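Local atomic coordinates of putative chromatin binding protein (Chaetomium thermophilum, PDB entry 6QP0), a protein that probably works, through a P-loop nucleotide-binding domain, as a tRNA-dependent ATPase that serves tRNA modification by the Elongator complex. Residues W138-Y143 with T222-P227; I76-L81 with A111-A116; V155-G160 with F213-P218. One frame throughout, in Å; residues are numbered along the deposited sequence.

How the contacts relate
All three contacts lie about one five-stranded parallel beta sheet. Contacts 1 and 3 meet beside strand 153-158, which belongs to contact 3: their centres are about 13 Å apart, and R139 NH2 of contact 1 is 2.9 Å from E216 O of contact 3, a probable hydrogen bond. P227 O and V155 N, 3.1 Å apart, probably form a second. Contact 2, centred about 18 Å from contact 1, meets it where W138 CZ2 packs 3.8 Å from L113 CB. The nearest atoms of contacts 2 and 3 are about 10 Å apart. The S77 side chain of contact 2 lies about 5 Å from magnesium, whereas the Y215 side chain of contact 3 is about 10 Å from ADP.

Contact 1. Residues W138-Y143 with T222-P227; sequences WRYQLY and TRWDSP
Helix residue Y140 and loop residue W224 have their CA atoms 5.3 Å apart, the closest pair of CA atoms between 138-143 and 222-227, which has no regular structure. Two tyrosines hold W224, Y143 at its CA and CB and Y140 at its indole. W224 CB lies 3.5 Å from Y143 CB, and W224 CA sits over the Y143 ring face, 4.0 Å from the centroid, as a CH-pi contact. The indole CG stands between the backbone N and the carbonyl carbon (chi1 58°), which swings the ring off Y143 and round to Y140. There the Y140 ring presents its edge to the indole face in an offset T-shaped pair, planes at 89°, and Y140 CB lies over the five-membered ring; T222 CB is over the opposite indole face. Y143 OH touches R223 CD at 3.6 Å. Replacing Y143 by alanine takes away the ring, which would probably leave W224 CA without its CH-pi partner and R223 without the hydroxyl it rests on. The polar part is a salt bridge: R139 NE donates to D225 OD1 over 2.8 Å, close to the guanidinium plane but 38° out of the carboxylate plane. N133 O takes R139 NH1, while D225 OD2 accepts from N219 N, so both charged groups have second partners outside the two segments. A water donates to R139 O and W224 O, 3.0 Å from each. The contact ties the loop before strand 228-231 to helix 136-148, one of the helices flanking the parallel sheet of this P-loop NTPase domain.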
ATOM      1  N   TRP A 138      11.751   0.887   3.908  1.00 31.81           N
ATOM      2  CA  TRP A 138      10.459   1.239   4.486  1.00 30.50           C
ATOM      3  C   TRP A 138       9.622  -0.009   4.734  1.00 30.25           C
ATOM      4  O   TRP A 138       9.041  -0.178   5.813  1.00 31.30           O
ATOM      5  CB  TRP A 138       9.731   2.222   3.569  1.00 30.12           C
ATOM      6  CG  TRP A 138       8.292   2.432   3.911  1.00 29.54           C
ATOM      7  CD1 TRP A 138       7.221   2.221   3.096  1.00 29.61           C
ATOM      8  CD2 TRP A 138       7.760   2.891   5.160  1.00 29.37           C
ATOM      9  NE1 TRP A 138       6.056   2.524   3.754  1.00 29.32           N
ATOM     10  CE2 TRP A 138       6.358   2.937   5.024  1.00 28.97           C
ATOM     11  CE3 TRP A 138       8.332   3.271   6.378  1.00 29.67           C
ATOM     12  CZ2 TRP A 138       5.520   3.345   6.059  1.00 28.83           C
ATOM     13  CZ3 TRP A 138       7.499   3.676   7.404  1.00 29.51           C
ATOM     14  CH2 TRP A 138       6.108   3.710   7.239  1.00 29.07           C
ATOM     15  N   ARG A 139       9.559  -0.907   3.746  1.00 30.28           N
ATOM     16  CA  ARG A 139       8.850  -2.166   3.945  1.00 30.76           C
ATOM     17  C   ARG A 139       9.473  -2.977   5.074  1.00 31.69           C
ATOM     18  O   ARG A 139       8.777  -3.752   5.740  1.00 31.09           O
ATOM     19  CB  ARG A 139       8.834  -2.979   2.649  1.00 30.40           C
ATOM     20  CG  ARG A 139       7.922  -2.415   1.560  1.00 30.03           C
ATOM     21  CD  ARG A 139       7.651  -3.445   0.456  1.00 30.30           C
ATOM     22  NE  ARG A 139       8.862  -3.822  -0.270  1.00 30.79           N
ATOM     23  CZ  ARG A 139       9.259  -3.277  -1.418  1.00 31.02           C
ATOM     24  NH1 ARG A 139       8.546  -2.321  -1.998  1.00 30.84           N
ATOM     25  NH2 ARG A 139      10.379  -3.696  -1.993  1.00 31.61           N
ATOM     26  N   TYR A 140      10.779  -2.812   5.308  1.00 34.80           N
ATOM     27  CA  TYR A 140      11.419  -3.498   6.425  1.00 37.48           C
ATOM     28  C   TYR A 140      11.006  -2.882   7.755  1.00 37.74           C
ATOM     29  O   TYR A 140      10.821  -3.599   8.746  1.00 35.77           O
ATOM     30  CB  TYR A 140      12.938  -3.464   6.270  1.00 38.07           C
ATOM     31  CG  TYR A 140      13.673  -4.055   7.451  1.00 39.98           C
ATOM     32  CD1 TYR A 140      13.840  -5.428   7.572  1.00 41.34           C
ATOM     33  CD2 TYR A 140      14.199  -3.241   8.450  1.00 40.43           C
ATOM     34  CE1 TYR A 140      14.508  -5.975   8.650  1.00 42.55           C
ATOM     35  CE2 TYR A 140      14.869  -3.780   9.531  1.00 41.15           C
ATOM     36  CZ  TYR A 140      15.020  -5.147   9.626  1.00 43.10           C
ATOM     37  OH  TYR A 140      15.685  -5.693  10.700  1.00 44.77           O
ATOM     38  N   GLN A 141      10.860  -1.554   7.800  1.00 39.43           N
ATOM     39  CA  GLN A 141      10.360  -0.907   9.008  1.00 41.70           C
ATOM     40  C   GLN A 141       8.968  -1.420   9.353  1.00 39.73           C
ATOM     41  O   GLN A 141       8.684  -1.759  10.508  1.00 41.64           O
ATOM     42  CB  GLN A 141      10.334   0.612   8.828  1.00 44.03           C
ATOM     43  CG  GLN A 141      11.677   1.255   8.516  1.00 46.27           C
ATOM     44  CD  GLN A 141      11.575   2.766   8.371  1.00 48.50           C
ATOM     45  OE1 GLN A 141      10.762   3.411   9.036  1.00 50.63           O
ATOM     46  NE2 GLN A 141      12.392   3.336   7.492  1.00 49.55           N
ATOM     47  N   LEU A 142       8.083  -1.485   8.353  1.00 33.11           N
ATOM     48  CA  LEU A 142       6.730  -1.975   8.588  1.00 30.74           C
ATOM     49  C   LEU A 142       6.747  -3.423   9.052  1.00 31.56           C
ATOM     50  O   LEU A 142       5.970  -3.812   9.933  1.00 32.02           O
ATOM     51  CB  LEU A 142       5.896  -1.830   7.316  1.00 30.08           C
ATOM     52  CG  LEU A 142       5.642  -0.393   6.856  1.00 29.49           C
ATOM     53  CD1 LEU A 142       5.076  -0.360   5.449  1.00 29.17           C
ATOM     54  CD2 LEU A 142       4.700   0.305   7.824  1.00 29.41           C
ATOM     55  N   TYR A 143       7.621  -4.240   8.464  1.00 34.47           N
ATOM     56  CA  TYR A 143       7.781  -5.615   8.923  1.00 36.67           C
ATOM     57  C   TYR A 143       8.143  -5.650  10.402  1.00 35.40           C
ATOM     58  O   TYR A 143       7.506  -6.354  11.194  1.00 36.38           O
ATOM     59  CB  TYR A 143       8.844  -6.315   8.069  1.00 38.13           C
ATOM     60  CG  TYR A 143       9.369  -7.619   8.630  1.00 38.43           C
ATOM     61  CD1 TYR A 143       8.642  -8.795   8.510  1.00 39.69           C
ATOM     62  CD2 TYR A 143      10.605  -7.673   9.260  1.00 39.91           C
ATOM     63  CE1 TYR A 143       9.127  -9.989   9.017  1.00 41.08           C
ATOM     64  CE2 TYR A 143      11.098  -8.859   9.768  1.00 42.14           C
ATOM     65  CZ  TYR A 143      10.357 -10.013   9.644  1.00 42.93           C
ATOM     66  OH  TYR A 143      10.849 -11.195  10.151  1.00 45.39           O
ATOM     67  N   THR A 222      13.712 -12.072   0.719  1.00 34.44           N
ATOM     68  CA  THR A 222      13.866 -11.401   2.002  1.00 34.64           C
ATOM     69  C   THR A 222      12.639 -11.642   2.871  1.00 34.96           C
ATOM     70  O   THR A 222      11.509 -11.697   2.375  1.00 33.10           O
ATOM     71  CB  THR A 222      14.077  -9.900   1.808  1.00 34.15           C
ATOM     72  OG1 THR A 222      12.920  -9.326   1.188  1.00 32.73           O
ATOM     73  CG2 THR A 222      15.300  -9.642   0.938  1.00 35.12           C
ATOM     74  N   ARG A 223      12.872 -11.775   4.179  1.00 43.68           N
ATOM     75  CA  ARG A 223      11.797 -12.091   5.109  1.00 46.49           C
ATOM     76  C   ARG A 223      10.807 -10.948   5.276  1.00 43.15           C
ATOM     77  O   ARG A 223       9.653 -11.198   5.642  1.00 42.93           O
ATOM     78  CB  ARG A 223      12.382 -12.465   6.472  1.00 52.97           C
ATOM     79  CG  ARG A 223      13.199 -11.358   7.115  1.00 55.37           C
ATOM     80  CD  ARG A 223      13.902 -11.836   8.375  1.00 59.71           C
ATOM     81  NE  ARG A 223      14.627 -10.749   9.028  1.00 62.94           N
ATOM     82  CZ  ARG A 223      15.808 -10.287   8.627  1.00 65.01           C
ATOM     83  NH1 ARG A 223      16.387  -9.295   9.286  1.00 66.26           N
ATOM     84  NH2 ARG A 223      16.408 -10.813   7.567  1.00 64.80           N
ATOM     85  N   TRP A 224      11.218  -9.707   5.023  1.00 38.73           N
ATOM     86  CA  TRP A 224      10.324  -8.574   5.215  1.00 36.18           C
ATOM     87  C   TRP A 224       9.436  -8.305   4.009  1.00 34.70           C
ATOM     88  O   TRP A 224       8.431  -7.597   4.143  1.00 33.89           O
ATOM     89  CB  TRP A 224      11.124  -7.310   5.553  1.00 36.75           C
ATOM     90  CG  TRP A 224      12.138  -6.934   4.525  1.00 36.92           C
ATOM     91  CD1 TRP A 224      11.937  -6.159   3.421  1.00 36.61           C
ATOM     92  CD2 TRP A 224      13.519  -7.309   4.507  1.00 38.50           C
ATOM     93  NE1 TRP A 224      13.107  -6.032   2.713  1.00 37.98           N
ATOM     94  CE2 TRP A 224      14.094  -6.728   3.360  1.00 38.94           C
ATOM     95  CE3 TRP A 224      14.326  -8.079   5.349  1.00 41.33           C
ATOM     96  CZ2 TRP A 224      15.438  -6.894   3.032  1.00 40.97           C
ATOM     97  CZ3 TRP A 224      15.660  -8.244   5.022  1.00 43.72           C
ATOM     98  CH2 TRP A 224      16.203  -7.654   3.875  1.00 43.04           C
ATOM     99  N   ASP A 225       9.774  -8.849   2.843  1.00 35.67           N
ATOM    100  CA  ASP A 225       8.906  -8.764   1.676  1.00 34.91           C
ATOM    101  C   ASP A 225       8.057 -10.014   1.487  1.00 34.13           C
ATOM    102  O   ASP A 225       7.240 -10.057   0.562  1.00 34.65           O
ATOM    103  CB  ASP A 225       9.733  -8.508   0.413  1.00 35.89           C
ATOM    104  CG  ASP A 225      10.170  -7.062   0.287  1.00 35.97           C
ATOM    105  OD1 ASP A 225       9.589  -6.198   0.976  1.00 35.76           O
ATOM    106  OD2 ASP A 225      11.092  -6.787  -0.511  1.00 36.60           O
ATOM    107  N   SER A 226       8.230 -11.027   2.336  1.00 34.60           N
ATOM    108  CA  SER A 226       7.415 -12.228   2.284  1.00 35.53           C
ATOM    109  C   SER A 226       6.530 -12.314   3.522  1.00 35.58           C
ATOM    110  O   SER A 226       6.875 -11.766   4.575  1.00 33.36           O
ATOM    111  CB  SER A 226       8.278 -13.492   2.205  1.00 37.00           C
ATOM    112  OG  SER A 226       8.834 -13.801   3.471  1.00 39.21           O
ATOM    113  N   PRO A 227       5.380 -12.999   3.440  1.00 38.69           N
ATOM    114  CA  PRO A 227       4.833 -13.632   2.229  1.00 39.25           C
ATOM    115  C   PRO A 227       4.338 -12.610   1.204  1.00 37.91           C
ATOM    116  O   PRO A 227       3.593 -11.699   1.556  1.00 38.56           O
ATOM    117  CB  PRO A 227       3.674 -14.481   2.763  1.00 40.70           C
ATOM    118  CG  PRO A 227       3.320 -13.874   4.078  1.00 41.29           C
ATOM    119  CD  PRO A 227       4.594 -13.328   4.643  1.00 39.73           C
TER
HETATM  120  O   HOH W   1       6.534  -5.395   4.701  1.00 38.82           O

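Contact 2. Residues I76-L81 with A111-A116; sequences ISDATL and AALYAA
Beside the magnesium and nucleotide site, near the end of strand 72-77, I76 and L81 lay their side chains against A112, L113 and A116 of helix 106-120. The S77 side chain, about 4 Å from that of the magnesium ligand D130, points from the strand away from this helix, whereas I76 points toward it. With I76 CG1 anti to the carbonyl carbon (chi1 -54°) and the chain extended at chi2 (170°), the terminal CD1 is carried out to A116, 3.8 Å from its CB. The other branch, I76 CG2, is 3.9 Å from the same A116 CB. L81 spreads its two methyls along the helix: CD2 approaches A116 CB at 3.9 Å, while CD1 meets L113 CD2 at 3.6 Å and lies near A112 O. A116 CB is therefore wedged between I76 and L81. The CA separations are 7.4 Å for both I76-A116 and L81-A112, which is consistent with the small alanine side chains letting the helix come close. Helix 106-120 belongs to the beta-alpha-beta crossover that joins strand 72-77 to its parallel neighbour 125-130, and L113 also packs on L129 of that second strand. No hydrogen bond spans the two segments; the turn that follows I76 is instead fixed from within. S77 OG accepts from T80 N, an ST motif, with an N-H...O angle of 162°. S77 O is gripped by two donors, T80 OG1 at 2.7 Å and L81 N, which reach it from the same face of its plane. This turn carries L81 back toward the helix. D78 OD1 rests 3.8 Å from L113 CD2; OD1 is hydrogen-bonded to S131 OG and OD2 to Y88 OH.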
ATOM      1  N   ILE A  76      -5.794   2.421   5.850  1.00 36.06           N
ATOM      2  CA  ILE A  76      -4.975   3.626   5.896  1.00 38.05           C
ATOM      3  C   ILE A  76      -4.406   3.881   4.508  1.00 38.22           C
ATOM      4  O   ILE A  76      -4.058   2.940   3.788  1.00 36.61           O
ATOM      5  CB  ILE A  76      -3.835   3.504   6.930  1.00 38.66           C
ATOM      6  CG1 ILE A  76      -4.392   3.132   8.305  1.00 38.02           C
ATOM      7  CG2 ILE A  76      -3.048   4.808   7.008  1.00 38.36           C
ATOM      8  CD1 ILE A  76      -3.328   2.749   9.314  1.00 36.91           C
ATOM      9  N   SER A  77      -4.299   5.156   4.139  1.00 42.18           N
ATOM     10  CA  SER A  77      -3.746   5.539   2.852  1.00 43.98           C
ATOM     11  C   SER A  77      -3.181   6.947   2.965  1.00 41.89           C
ATOM     12  O   SER A  77      -3.408   7.652   3.952  1.00 43.41           O
ATOM     13  CB  SER A  77      -4.802   5.466   1.743  1.00 48.62           C
ATOM     14  OG  SER A  77      -5.762   6.499   1.888  1.00 49.19           O
ATOM     15  N   ASP A  78      -2.429   7.353   1.938  1.00 35.95           N
ATOM     16  CA  ASP A  78      -1.966   8.734   1.865  1.00 33.10           C
ATOM     17  C   ASP A  78      -3.142   9.701   1.930  1.00 35.45           C
ATOM     18  O   ASP A  78      -3.060  10.754   2.575  1.00 33.71           O
ATOM     19  CB  ASP A  78      -1.160   8.956   0.584  1.00 31.49           C
ATOM     20  CG  ASP A  78       0.162   8.206   0.579  1.00 30.88           C
ATOM     21  OD1 ASP A  78       0.340   7.289   1.407  1.00 30.18           O
ATOM     22  OD2 ASP A  78       1.031   8.541  -0.253  1.00 31.51           O
ATOM     23  N   ALA A  79      -4.257   9.348   1.283  1.00 40.32           N
ATOM     24  CA  ALA A  79      -5.415  10.233   1.249  1.00 44.20           C
ATOM     25  C   ALA A  79      -6.078  10.339   2.618  1.00 43.58           C
ATOM     26  O   ALA A  79      -6.491  11.430   3.029  1.00 45.85           O
ATOM     27  CB  ALA A  79      -6.418   9.736   0.206  1.00 47.12           C
ATOM     28  N   THR A  80      -6.197   9.218   3.336  1.00 39.62           N
ATOM     29  CA  THR A  80      -6.806   9.258   4.662  1.00 37.53           C
ATOM     30  C   THR A  80      -5.979  10.101   5.625  1.00 33.94           C
ATOM     31  O   THR A  80      -6.533  10.723   6.537  1.00 33.59           O
ATOM     32  CB  THR A  80      -6.970   7.844   5.222  1.00 37.36           C
ATOM     33  OG1 THR A  80      -5.684   7.228   5.362  1.00 36.64           O
ATOM     34  CG2 THR A  80      -7.853   7.004   4.310  1.00 37.74           C
ATOM     35  N   LEU A  81      -4.662  10.123   5.442  1.00 31.59           N
ATOM     36  CA  LEU A  81      -3.769  10.940   6.246  1.00 30.96           C
ATOM     37  C   LEU A  81      -3.492  12.295   5.610  1.00 31.50           C
ATOM     38  O   LEU A  81      -2.620  13.026   6.090  1.00 32.38           O
ATOM     39  CB  LEU A  81      -2.451  10.200   6.476  1.00 30.35           C
ATOM     40  CG  LEU A  81      -2.580   8.818   7.117  1.00 30.95           C
ATOM     41  CD1 LEU A  81      -1.225   8.137   7.187  1.00 30.98           C
ATOM     42  CD2 LEU A  81      -3.206   8.919   8.503  1.00 32.04           C
ATOM     43  N   ALA A 111       6.747   8.739   8.347  1.00 29.92           N
ATOM     44  CA  ALA A 111       6.469   8.928   9.766  1.00 30.06           C
ATOM     45  C   ALA A 111       4.967   8.920  10.025  1.00 29.67           C
ATOM     46  O   ALA A 111       4.482   8.223  10.924  1.00 29.66           O
ATOM     47  CB  ALA A 111       7.098  10.234  10.252  1.00 30.71           C
ATOM     48  N   ALA A 112       4.211   9.680   9.228  1.00 29.55           N
ATOM     49  CA  ALA A 112       2.762   9.720   9.390  1.00 29.47           C
ATOM     50  C   ALA A 112       2.156   8.335   9.214  1.00 29.54           C
ATOM     51  O   ALA A 112       1.330   7.897  10.024  1.00 29.14           O
ATOM     52  CB  ALA A 112       2.152  10.705   8.392  1.00 29.55           C
ATOM     53  N   LEU A 113       2.555   7.629   8.154  1.00 31.62           N
ATOM     54  CA  LEU A 113       2.051   6.280   7.924  1.00 31.77           C
ATOM     55  C   LEU A 113       2.409   5.365   9.087  1.00 31.35           C
ATOM     56  O   LEU A 113       1.561   4.620   9.592  1.00 30.90           O
ATOM     57  CB  LEU A 113       2.613   5.729   6.613  1.00 31.67           C
ATOM     58  CG  LEU A 113       2.157   6.411   5.322  1.00 30.63           C
ATOM     59  CD1 LEU A 113       3.085   6.054   4.172  1.00 31.01           C
ATOM     60  CD2 LEU A 113       0.725   6.028   4.986  1.00 30.87           C
ATOM     61  N   TYR A 114       3.665   5.414   9.532  1.00 30.41           N
ATOM     62  CA  TYR A 114       4.107   4.540  10.612  1.00 30.41           C
ATOM     63  C   TYR A 114       3.257   4.742  11.861  1.00 30.81           C
ATOM     64  O   TYR A 114       2.816   3.773  12.491  1.00 30.17           O
ATOM     65  CB  TYR A 114       5.587   4.791  10.911  1.00 31.44           C
ATOM     66  CG  TYR A 114       6.151   3.906  11.999  1.00 33.59           C
ATOM     67  CD1 TYR A 114       6.112   4.300  13.330  1.00 34.71           C
ATOM     68  CD2 TYR A 114       6.722   2.676  11.697  1.00 33.90           C
ATOM     69  CE1 TYR A 114       6.624   3.496  14.330  1.00 36.80           C
ATOM     70  CE2 TYR A 114       7.237   1.864  12.690  1.00 35.85           C
ATOM     71  CZ  TYR A 114       7.184   2.279  14.005  1.00 37.47           C
ATOM     72  OH  TYR A 114       7.695   1.477  15.000  1.00 39.13           O
ATOM     73  N   ALA A 115       3.003   6.002  12.227  1.00 31.26           N
ATOM     74  CA  ALA A 115       2.218   6.285  13.424  1.00 31.28           C
ATOM     75  C   ALA A 115       0.788   5.781  13.278  1.00 30.21           C
ATOM     76  O   ALA A 115       0.239   5.159  14.195  1.00 30.79           O
ATOM     77  CB  ALA A 115       2.230   7.787  13.711  1.00 31.87           C
ATOM     78  N   ALA A 116       0.165   6.046  12.126  1.00 29.77           N
ATOM     79  CA  ALA A 116      -1.207   5.604  11.906  1.00 29.96           C
ATOM     80  C   ALA A 116      -1.344   4.099  12.099  1.00 30.30           C
ATOM     81  O   ALA A 116      -2.331   3.628  12.677  1.00 30.91           O
ATOM     82  CB  ALA A 116      -1.668   6.005  10.505  1.00 29.64           C
TER

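Contact 3. Residues V155-G160 with F213-P218; sequences VLQVGG and FRYEEP
Y215 comes first along 213-218 to meet strand 153-158, its ring reaching the amide of Q157. Their planes are only 25° apart, and Q157 NE2 lies 3.3 Å from Y215 OH, but the angle is too poor for a hydrogen bond; the hydroxyl is hydrogen-bonded to T8 OG1. E217 follows, its chain bent at the second torsion (chi2 -67°) so that the carboxylate folds back to Q157. Q157 NE2 donates to E217 OE1 over 2.7 Å, with an N-H...O angle of 154°; the acceptor lies close to the amide plane, and the N-H arrives almost along the C-O bond. P218 CD lies 3.5 Å from Q157 OE1, at the other end of the same amide, which thus turns NE2 to E217 and OE1 to the proline. P218 CG also packs against V155 CG1 at 4.2 Å, two residues earlier on the strand. The loop thus crosses one face of the strand, where V155 and Q157 point. Strand 153-158 lies next to strand 4-9, which leads into the Walker A P-loop, so the contact joins the loop after helix 205-213 to the central sheet typical of P-loop NTPases.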
ATOM      1  N   VAL A 155       3.016  -8.733   2.190  1.00 33.25           N
ATOM      2  CA  VAL A 155       3.091  -7.722   1.145  1.00 33.64           C
ATOM      3  C   VAL A 155       2.173  -8.136   0.004  1.00 35.53           C
ATOM      4  O   VAL A 155       2.144  -9.309  -0.389  1.00 37.09           O
ATOM      5  CB  VAL A 155       4.537  -7.528   0.643  1.00 32.23           C
ATOM      6  CG1 VAL A 155       4.583  -6.476  -0.452  1.00 31.84           C
ATOM      7  CG2 VAL A 155       5.455  -7.149   1.800  1.00 32.03           C
ATOM      8  N   LEU A 156       1.424  -7.171  -0.525  1.00 35.70           N
ATOM      9  CA  LEU A 156       0.488  -7.403  -1.624  1.00 34.55           C
ATOM     10  C   LEU A 156       0.803  -6.407  -2.736  1.00 34.68           C
ATOM     11  O   LEU A 156       0.455  -5.225  -2.638  1.00 33.04           O
ATOM     12  CB  LEU A 156      -0.956  -7.266  -1.154  1.00 34.04           C
ATOM     13  CG  LEU A 156      -2.011  -7.190  -2.258  1.00 35.30           C
ATOM     14  CD1 LEU A 156      -1.923  -8.403  -3.176  1.00 35.71           C
ATOM     15  CD2 LEU A 156      -3.402  -7.067  -1.659  1.00 35.44           C
ATOM     16  N   GLN A 157       1.452  -6.885  -3.794  1.00 35.13           N
ATOM     17  CA  GLN A 157       1.805  -6.036  -4.923  1.00 36.59           C
ATOM     18  C   GLN A 157       0.671  -5.999  -5.938  1.00 39.56           C
ATOM     19  O   GLN A 157      -0.023  -6.998  -6.155  1.00 40.30           O
ATOM     20  CB  GLN A 157       3.089  -6.525  -5.592  1.00 36.18           C
ATOM     21  CG  GLN A 157       3.638  -5.567  -6.636  1.00 35.27           C
ATOM     22  CD  GLN A 157       4.999  -5.989  -7.149  1.00 34.40           C
ATOM     23  OE1 GLN A 157       5.440  -7.113  -6.912  1.00 34.98           O
ATOM     24  NE2 GLN A 157       5.674  -5.088  -7.851  1.00 33.82           N
ATOM     25  N   VAL A 158       0.495  -4.843  -6.564  1.00 44.44           N
ATOM     26  CA  VAL A 158      -0.582  -4.617  -7.515  1.00 47.30           C
ATOM     27  C   VAL A 158      -0.004  -3.893  -8.719  1.00 46.52           C
ATOM     28  O   VAL A 158       0.965  -3.134  -8.607  1.00 46.82           O
ATOM     29  CB  VAL A 158      -1.739  -3.806  -6.889  1.00 50.04           C
ATOM     30  CG1 VAL A 158      -2.780  -3.447  -7.940  1.00 51.80           C
ATOM     31  CG2 VAL A 158      -2.378  -4.586  -5.748  1.00 51.20           C
ATOM     32  N   GLY A 159      -0.602  -4.132  -9.879  1.00 45.47           N
ATOM     33  CA  GLY A 159      -0.172  -3.450 -11.079  1.00 45.38           C
ATOM     34  C   GLY A 159      -0.619  -4.124 -12.354  1.00 46.23           C
ATOM     35  O   GLY A 159      -0.476  -5.340 -12.507  1.00 44.68           O
ATOM     36  N   GLY A 160      -1.179  -3.338 -13.269  1.00 46.81           N
ATOM     37  CA  GLY A 160      -1.462  -3.799 -14.611  1.00 49.46           C
ATOM     38  C   GLY A 160      -0.361  -3.528 -15.604  1.00 51.56           C
ATOM     39  O   GLY A 160      -0.452  -3.960 -16.755  1.00 53.36           O
ATOM     40  N   PHE A 213      10.716   4.878 -11.746  1.00 45.66           N
ATOM     41  CA  PHE A 213      12.128   4.548 -11.890  1.00 46.89           C
ATOM     42  C   PHE A 213      12.726   4.036 -10.582  1.00 44.72           C
ATOM     43  O   PHE A 213      13.514   3.083 -10.587  1.00 44.77           O
ATOM     44  CB  PHE A 213      12.908   5.770 -12.386  1.00 49.81           C
ATOM     45  CG  PHE A 213      14.393   5.677 -12.151  1.00 50.99           C
ATOM     46  CD1 PHE A 213      15.212   5.014 -13.049  1.00 53.08           C
ATOM     47  CD2 PHE A 213      14.967   6.246 -11.025  1.00 50.28           C
ATOM     48  CE1 PHE A 213      16.576   4.923 -12.829  1.00 54.44           C
ATOM     49  CE2 PHE A 213      16.327   6.155 -10.800  1.00 51.72           C
ATOM     50  CZ  PHE A 213      17.133   5.495 -11.704  1.00 53.81           C
ATOM     51  N   ARG A 214      12.369   4.654  -9.452  1.00 43.24           N
ATOM     52  CA  ARG A 214      12.947   4.309  -8.162  1.00 42.07           C
ATOM     53  C   ARG A 214      12.082   3.335  -7.361  1.00 40.49           C
ATOM     54  O   ARG A 214      12.306   3.164  -6.158  1.00 39.26           O
ATOM     55  CB  ARG A 214      13.222   5.574  -7.342  1.00 42.73           C
ATOM     56  CG  ARG A 214      12.011   6.252  -6.699  1.00 41.60           C
ATOM     57  CD  ARG A 214      12.483   7.426  -5.840  1.00 42.80           C
ATOM     58  NE  ARG A 214      11.393   8.119  -5.158  1.00 41.87           N
ATOM     59  CZ  ARG A 214      10.632   9.055  -5.716  1.00 43.16           C
ATOM     60  NH1 ARG A 214      10.832   9.407  -6.982  1.00 44.68           N
ATOM     61  NH2 ARG A 214       9.670   9.631  -5.011  1.00 43.08           N
ATOM     62  N   TYR A 215      11.110   2.685  -8.001  1.00 42.74           N
ATOM     63  CA  TYR A 215      10.339   1.649  -7.322  1.00 41.81           C
ATOM     64  C   TYR A 215      11.208   0.412  -7.131  1.00 42.24           C
ATOM     65  O   TYR A 215      11.945   0.004  -8.033  1.00 45.55           O
ATOM     66  CB  TYR A 215       9.078   1.296  -8.114  1.00 41.90           C
ATOM     67  CG  TYR A 215       8.220   0.240  -7.443  1.00 40.67           C
ATOM     68  CD1 TYR A 215       7.196   0.595  -6.576  1.00 38.70           C
ATOM     69  CD2 TYR A 215       8.439  -1.112  -7.676  1.00 42.35           C
ATOM     70  CE1 TYR A 215       6.419  -0.363  -5.955  1.00 39.47           C
ATOM     71  CE2 TYR A 215       7.665  -2.079  -7.064  1.00 41.74           C
ATOM     72  CZ  TYR A 215       6.656  -1.699  -6.205  1.00 41.83           C
ATOM     73  OH  TYR A 215       5.882  -2.659  -5.592  1.00 42.22           O
ATOM     74  N   GLU A 216      11.129  -0.176  -5.943  1.00 37.85           N
ATOM     75  CA  GLU A 216      11.929  -1.339  -5.580  1.00 37.45           C
ATOM     76  C   GLU A 216      11.008  -2.549  -5.516  1.00 37.05           C
ATOM     77  O   GLU A 216      10.151  -2.638  -4.631  1.00 36.84           O
ATOM     78  CB  GLU A 216      12.638  -1.113  -4.247  1.00 36.35           C
ATOM     79  CG  GLU A 216      13.484   0.146  -4.214  1.00 38.00           C
ATOM     80  CD  GLU A 216      14.234   0.302  -2.909  1.00 36.81           C
ATOM     81  OE1 GLU A 216      13.982  -0.493  -1.982  1.00 35.81           O
ATOM     82  OE2 GLU A 216      15.079   1.215  -2.813  1.00 38.15           O
ATOM     83  N   GLU A 217      11.188  -3.475  -6.450  1.00 36.42           N
ATOM     84  CA  GLU A 217      10.317  -4.637  -6.519  1.00 35.38           C
ATOM     85  C   GLU A 217      10.395  -5.426  -5.219  1.00 34.88           C
ATOM     86  O   GLU A 217      11.490  -5.618  -4.670  1.00 35.73           O
ATOM     87  CB  GLU A 217      10.713  -5.529  -7.697  1.00 35.23           C
ATOM     88  CG  GLU A 217      10.607  -4.861  -9.061  1.00 36.10           C
ATOM     89  CD  GLU A 217       9.175  -4.545  -9.446  1.00 35.93           C
ATOM     90  OE1 GLU A 217       8.258  -4.931  -8.690  1.00 34.58           O
ATOM     91  OE2 GLU A 217       8.964  -3.914 -10.504  1.00 37.46           O
ATOM     92  N   PRO A 218       9.267  -5.891  -4.681  1.00 34.89           N
ATOM     93  CA  PRO A 218       9.327  -6.777  -3.515  1.00 34.53           C
ATOM     94  C   PRO A 218      10.111  -8.044  -3.831  1.00 35.09           C
ATOM     95  O   PRO A 218       9.959  -8.647  -4.896  1.00 35.21           O
ATOM     96  CB  PRO A 218       7.855  -7.076  -3.213  1.00 33.21           C
ATOM     97  CG  PRO A 218       7.113  -5.918  -3.782  1.00 33.00           C
ATOM     98  CD  PRO A 218       7.879  -5.509  -5.011  1.00 34.18           C
TER